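Local coordinates for DNA mismatch repair protein MLH3 (Saccharomyces cerevisiae S288C, PDB 6RMN), which takes part in DNA mismatch repair as a component of the MutLbeta heterodimer, correcting insertion-deletion loops, and is represented here by its zinc-binding C-terminal region, at residues E18-I30 with M199-I213. Numbering follows the deposited sequence.
Sequences EVINQVDKKFILI and MFGDELTRQECIILI
Helix 206-213 runs across the face of the β-hairpin 18-30, its axis passing 7.8 Å from that of strand 18-23 at 111° between their N-to-C directions, while the loop 199-205 skirts the turn of the hairpin. V19, I28 and I30 form the apolar floor for C209, L212 and I213. I213 CG1 lies 3.8 Å from V19 CG2 and also touches the CG2 branches of I28 and I30; C209 fits between V19 and I28, its SG against I28 CG1. The R206 chain, bent at chi3, lays CD 3.2 Å from I20 O and turns the guanidinium edge to the V19 and I20 carbonyls, with I210 CD1 over one face.

Q22 grips the loop with both ends of its amide. With CG anti to the backbone N (chi1 -167°) and the chain extended beyond it, the side chain reaches far enough for NE2 to donate to D202 O at 2.8 Å, in the carbonyl plane, while OE1 accepts from L204 N, which approaches from above the plane of the Q22 side-chain carbonyl. An alanine here is likely to leave L204 N without this acceptor and D202 O with one donor fewer, the loop being less firmly tied to the hairpin.

At the turn, G201 N donates to K25 O (2.8 Å), and the CG of K26 sits over one face of the F200 ring, a CH-pi contact 3.9 Å from its centroid. A water donates to both N21 OD1 and L204 O, bridging the segments. T205 and E208 form a capping box.

Strand 18-23 is an edge strand, within this chain, of a four-stranded antiparallel sheet in which 27-31 lies between 18-23 and 43-47. Q48, at the start of helix 48-69, bonds to Q22, M199 and D202, and that helix packs against L212 and I213, whereas I20, V23 and D24 meet the chain of another protein.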
loop_
_atom_site.group_PDB
_atom_site.type_symbol
_atom_site.label_atom_id
_atom_site.label_comp_id
_atom_site.label_asym_id
_atom_site.label_seq_id
_atom_site.Cartn_x
_atom_site.Cartn_y
_atom_site.Cartn_z
ATOM N N GLU B 18 -1.336 5.759 -3.700
ATOM C CA GLU B 18 -2.050 5.311 -2.496
ATOM C C GLU B 18 -1.237 4.233 -1.732
ATOM O O GLU B 18 -0.656 3.340 -2.352
ATOM C CB GLU B 18 -3.444 4.756 -2.873
ATOM C CG GLU B 18 -4.377 4.581 -1.682
ATOM C CD GLU B 18 -5.825 4.246 -1.982
ATOM O OE1 GLU B 18 -6.537 5.108 -2.548
ATOM O OE2 GLU B 18 -6.258 3.129 -1.617
ATOM N N VAL B 19 -1.227 4.305 -0.389
ATOM C CA VAL B 19 -0.519 3.352 0.485
ATOM C C VAL B 19 -1.274 2.024 0.614
ATOM O O VAL B 19 -2.460 2.014 0.942
ATOM C CB VAL B 19 -0.227 3.939 1.910
ATOM C CG1 VAL B 19 0.430 2.902 2.826
ATOM C CG2 VAL B 19 0.629 5.198 1.845
ATOM N N ILE B 20 -0.544 0.911 0.481
ATOM C CA ILE B 20 -1.069 -0.422 0.722
ATOM C C ILE B 20 -0.791 -0.687 2.219
ATOM O O ILE B 20 -1.710 -0.539 3.024
ATOM C CB ILE B 20 -0.516 -1.480 -0.282
ATOM C CG1 ILE B 20 -0.885 -1.058 -1.739
ATOM C CG2 ILE B 20 -1.048 -2.902 0.056
ATOM C CD1 ILE B 20 -0.386 -1.910 -2.819
ATOM N N ASN B 21 0.474 -0.959 2.613
ATOM C CA ASN B 21 0.836 -1.141 4.030
ATOM C C ASN B 21 2.353 -1.284 4.240
ATOM O O ASN B 21 3.120 -1.223 3.271
ATOM C CB ASN B 21 0.087 -2.344 4.665
ATOM C CG ASN B 21 -0.362 -2.133 6.096
ATOM O OD1 ASN B 21 0.202 -1.338 6.866
ATOM N ND2 ASN B 21 -1.385 -2.868 6.493
ATOM N N GLN B 22 2.779 -1.490 5.511
ATOM C CA GLN B 22 4.174 -1.731 5.867
ATOM C C GLN B 22 4.519 -3.171 5.469
ATOM O O GLN B 22 3.690 -4.077 5.607
ATOM C CB GLN B 22 4.417 -1.492 7.368
ATOM C CG GLN B 22 5.898 -1.422 7.758
ATOM C CD GLN B 22 6.149 -1.381 9.250
ATOM O OE1 GLN B 22 5.387 -1.903 10.074
ATOM N NE2 GLN B 22 7.251 -0.768 9.631
ATOM N N VAL B 23 5.737 -3.362 4.952
ATOM C CA VAL B 23 6.266 -4.643 4.486
ATOM C C VAL B 23 7.587 -4.910 5.214
ATOM O O VAL B 23 8.497 -4.085 5.134
ATOM C CB VAL B 23 6.475 -4.626 2.936
ATOM C CG1 VAL B 23 7.270 -5.839 2.455
ATOM C CG2 VAL B 23 5.152 -4.525 2.195
ATOM N N ASP B 24 7.681 -6.058 5.921
ATOM C CA ASP B 24 8.871 -6.582 6.615
ATOM C C ASP B 24 9.472 -5.622 7.667
ATOM O O ASP B 24 10.630 -5.791 8.056
ATOM C CB ASP B 24 9.927 -7.006 5.560
ATOM C CG ASP B 24 11.072 -7.861 6.060
ATOM O OD1 ASP B 24 10.803 -8.918 6.671
ATOM O OD2 ASP B 24 12.238 -7.481 5.830
ATOM N N LYS B 25 8.662 -4.665 8.181
ATOM C CA LYS B 25 9.061 -3.654 9.187
ATOM C C LYS B 25 10.200 -2.747 8.662
ATOM O O LYS B 25 10.960 -2.168 9.442
ATOM C CB LYS B 25 9.426 -4.275 10.570
ATOM C CG LYS B 25 8.640 -5.496 11.014
ATOM C CD LYS B 25 7.277 -5.160 11.553
ATOM C CE LYS B 25 6.531 -6.406 11.973
ATOM N NZ LYS B 25 5.848 -7.062 10.831
ATOM N N LYS B 26 10.317 -2.640 7.333
ATOM C CA LYS B 26 11.366 -1.855 6.685
ATOM C C LYS B 26 10.813 -0.957 5.583
ATOM O O LYS B 26 11.373 0.119 5.333
ATOM C CB LYS B 26 12.425 -2.786 6.066
ATOM C CG LYS B 26 13.230 -3.566 7.073
ATOM C CD LYS B 26 14.107 -4.618 6.412
ATOM C CE LYS B 26 14.887 -5.385 7.449
ATOM N NZ LYS B 26 13.999 -6.223 8.307
ATOM N N PHE B 27 9.759 -1.425 4.888
ATOM C CA PHE B 27 9.229 -0.718 3.728
ATOM C C PHE B 27 7.795 -0.323 3.806
ATOM O O PHE B 27 7.026 -0.909 4.562
ATOM C CB PHE B 27 9.435 -1.550 2.451
ATOM C CG PHE B 27 10.830 -2.097 2.274
ATOM C CD1 PHE B 27 11.880 -1.264 1.901
ATOM C CD2 PHE B 27 11.093 -3.451 2.460
ATOM C CE1 PHE B 27 13.171 -1.770 1.746
ATOM C CE2 PHE B 27 12.386 -3.959 2.292
ATOM C CZ PHE B 27 13.415 -3.115 1.934
ATOM N N ILE B 28 7.424 0.662 2.987
ATOM C CA ILE B 28 6.038 1.074 2.834
ATOM C C ILE B 28 5.675 0.763 1.388
ATOM O O ILE B 28 6.265 1.348 0.478
ATOM C CB ILE B 28 5.761 2.546 3.236
ATOM C CG1 ILE B 28 6.096 2.778 4.739
ATOM C CG2 ILE B 28 4.295 2.922 2.912
ATOM C CD1 ILE B 28 6.419 4.212 5.119
ATOM N N LEU B 29 4.767 -0.217 1.178
ATOM C CA LEU B 29 4.320 -0.585 -0.161
ATOM C C LEU B 29 3.257 0.405 -0.626
ATOM O O LEU B 29 2.272 0.650 0.081
ATOM C CB LEU B 29 3.800 -2.036 -0.219
ATOM C CG LEU B 29 3.287 -2.571 -1.590
ATOM C CD1 LEU B 29 4.432 -2.710 -2.622
ATOM C CD2 LEU B 29 2.562 -3.921 -1.411
ATOM N N ILE B 30 3.497 1.005 -1.803
ATOM C CA ILE B 30 2.601 1.985 -2.414
ATOM C C ILE B 30 2.209 1.563 -3.838
ATOM O O ILE B 30 2.971 0.874 -4.525
ATOM C CB ILE B 30 3.159 3.442 -2.323
ATOM C CG1 ILE B 30 4.466 3.637 -3.145
ATOM C CG2 ILE B 30 3.343 3.886 -0.844
ATOM C CD1 ILE B 30 4.916 5.137 -3.408
ATOM N N MET B 199 13.539 3.768 12.383
ATOM C CA MET B 199 14.528 2.791 11.932
ATOM C C MET B 199 13.905 1.517 11.332
ATOM O O MET B 199 12.710 1.272 11.477
ATOM C CB MET B 199 15.439 2.398 13.112
ATOM C CG MET B 199 16.659 3.285 13.278
ATOM S SD MET B 199 17.761 2.693 14.603
ATOM C CE MET B 199 18.632 1.350 13.748
ATOM N N PHE B 200 14.750 0.689 10.691
ATOM C CA PHE B 200 14.394 -0.626 10.192
ATOM C C PHE B 200 14.108 -1.465 11.426
ATOM O O PHE B 200 14.845 -1.378 12.421
ATOM C CB PHE B 200 15.550 -1.227 9.375
ATOM C CG PHE B 200 15.590 -0.848 7.910
ATOM C CD1 PHE B 200 14.703 0.089 7.388
ATOM C CD2 PHE B 200 16.486 -1.462 7.041
ATOM C CE1 PHE B 200 14.716 0.402 6.028
ATOM C CE2 PHE B 200 16.507 -1.135 5.681
ATOM C CZ PHE B 200 15.626 -0.201 5.185
ATOM N N GLY B 201 12.990 -2.184 11.389
ATOM C CA GLY B 201 12.533 -3.007 12.501
ATOM C C GLY B 201 11.420 -2.379 13.319
ATOM O O GLY B 201 10.769 -3.073 14.104
ATOM N N ASP B 202 11.192 -1.064 13.143
ATOM C CA ASP B 202 10.160 -0.313 13.854
ATOM C C ASP B 202 8.760 -0.547 13.257
ATOM O O ASP B 202 8.599 -0.554 12.037
ATOM C CB ASP B 202 10.490 1.186 13.860
ATOM C CG ASP B 202 11.679 1.601 14.711
ATOM O OD1 ASP B 202 12.290 0.712 15.367
ATOM O OD2 ASP B 202 11.990 2.810 14.737
ATOM N N GLU B 203 7.757 -0.702 14.135
ATOM C CA GLU B 203 6.355 -0.924 13.757
ATOM C C GLU B 203 5.705 0.370 13.315
ATOM O O GLU B 203 5.881 1.397 13.964
ATOM C CB GLU B 203 5.545 -1.504 14.934
ATOM C CG GLU B 203 6.106 -2.775 15.551
ATOM C CD GLU B 203 6.065 -4.027 14.698
ATOM O OE1 GLU B 203 6.940 -4.903 14.897
ATOM O OE2 GLU B 203 5.162 -4.138 13.835
ATOM N N LEU B 204 4.947 0.318 12.214
ATOM C CA LEU B 204 4.203 1.471 11.711
ATOM C C LEU B 204 2.831 0.993 11.382
ATOM O O LEU B 204 2.703 -0.065 10.772
ATOM C CB LEU B 204 4.854 2.129 10.454
ATOM C CG LEU B 204 6.246 2.784 10.613
ATOM C CD1 LEU B 204 6.937 2.915 9.283
ATOM C CD2 LEU B 204 6.158 4.130 11.291
ATOM N N THR B 205 1.796 1.738 11.809
ATOM C CA THR B 205 0.397 1.433 11.482
ATOM C C THR B 205 0.147 1.948 10.055
ATOM O O THR B 205 0.923 2.776 9.587
ATOM C CB THR B 205 -0.553 2.106 12.479
ATOM O OG1 THR B 205 -0.426 3.518 12.365
ATOM C CG2 THR B 205 -0.314 1.674 13.917
ATOM N N ARG B 206 -0.911 1.477 9.356
ATOM C CA ARG B 206 -1.203 1.970 7.994
ATOM C C ARG B 206 -1.382 3.507 8.012
ATOM O O ARG B 206 -0.896 4.181 7.115
ATOM C CB ARG B 206 -2.446 1.267 7.383
ATOM C CG ARG B 206 -2.468 1.324 5.852
ATOM C CD ARG B 206 -3.670 0.631 5.251
ATOM N NE ARG B 206 -4.787 1.561 5.090
ATOM C CZ ARG B 206 -5.152 2.111 3.936
ATOM N NH1 ARG B 206 -4.512 1.808 2.815
ATOM N NH2 ARG B 206 -6.172 2.961 3.894
ATOM N N GLN B 207 -2.035 4.044 9.059
ATOM C CA GLN B 207 -2.263 5.472 9.259
ATOM C C GLN B 207 -0.938 6.257 9.362
ATOM O O GLN B 207 -0.809 7.313 8.729
ATOM C CB GLN B 207 -3.180 5.707 10.477
ATOM C CG GLN B 207 -3.812 7.112 10.568
ATOM C CD GLN B 207 -4.458 7.597 9.281
ATOM O OE1 GLN B 207 -4.008 8.579 8.664
ATOM N NE2 GLN B 207 -5.516 6.915 8.839
ATOM N N GLU B 208 0.059 5.728 10.102
ATOM C CA GLU B 208 1.377 6.376 10.208
ATOM C C GLU B 208 2.086 6.373 8.848
ATOM O O GLU B 208 2.719 7.366 8.503
ATOM C CB GLU B 208 2.253 5.735 11.302
ATOM C CG GLU B 208 1.713 5.890 12.715
ATOM C CD GLU B 208 2.438 5.101 13.798
ATOM O OE1 GLU B 208 2.889 3.963 13.529
ATOM O OE2 GLU B 208 2.536 5.624 14.931
ATOM N N CYS B 209 1.960 5.275 8.077
ATOM C CA CYS B 209 2.486 5.104 6.703
ATOM C C CYS B 209 1.823 6.100 5.732
ATOM O O CYS B 209 2.494 6.642 4.862
ATOM C CB CYS B 209 2.296 3.667 6.220
ATOM S SG CYS B 209 3.223 2.436 7.173
ATOM N N ILE B 210 0.508 6.332 5.889
ATOM C CA ILE B 210 -0.242 7.277 5.069
ATOM C C ILE B 210 0.326 8.686 5.262
ATOM O O ILE B 210 0.629 9.347 4.270
ATOM C CB ILE B 210 -1.787 7.160 5.287
ATOM C CG1 ILE B 210 -2.307 5.848 4.656
ATOM C CG2 ILE B 210 -2.548 8.387 4.714
ATOM C CD1 ILE B 210 -3.735 5.355 5.110
ATOM N N ILE B 211 0.500 9.116 6.533
ATOM C CA ILE B 211 1.068 10.418 6.921
ATOM C C ILE B 211 2.500 10.578 6.372
ATOM O O ILE B 211 2.819 11.629 5.796
ATOM C CB ILE B 211 1.010 10.615 8.465
ATOM C CG1 ILE B 211 -0.433 10.820 8.944
ATOM C CG2 ILE B 211 1.917 11.763 8.915
ATOM C CD1 ILE B 211 -0.720 10.335 10.331
ATOM N N LEU B 212 3.348 9.541 6.558
ATOM C CA LEU B 212 4.728 9.537 6.075
ATOM C C LEU B 212 4.830 9.769 4.565
ATOM O O LEU B 212 5.606 10.621 4.154
ATOM C CB LEU B 212 5.471 8.248 6.484
ATOM C CG LEU B 212 6.037 8.205 7.900
ATOM C CD1 LEU B 212 6.466 6.807 8.261
ATOM C CD2 LEU B 212 7.222 9.145 8.059
ATOM N N ILE B 213 4.043 9.042 3.749
ATOM C CA ILE B 213 4.067 9.196 2.286
ATOM C C ILE B 213 3.447 10.542 1.855
ATOM O O ILE B 213 3.965 11.168 0.931
ATOM C CB ILE B 213 3.464 7.962 1.546
ATOM C CG1 ILE B 213 4.175 6.645 1.958
ATOM C CG2 ILE B 213 3.463 8.130 -0.001
ATOM C CD1 ILE B 213 5.764 6.552 1.748
HETATM O O HOH W 1 0.962 -1.652 9.450
#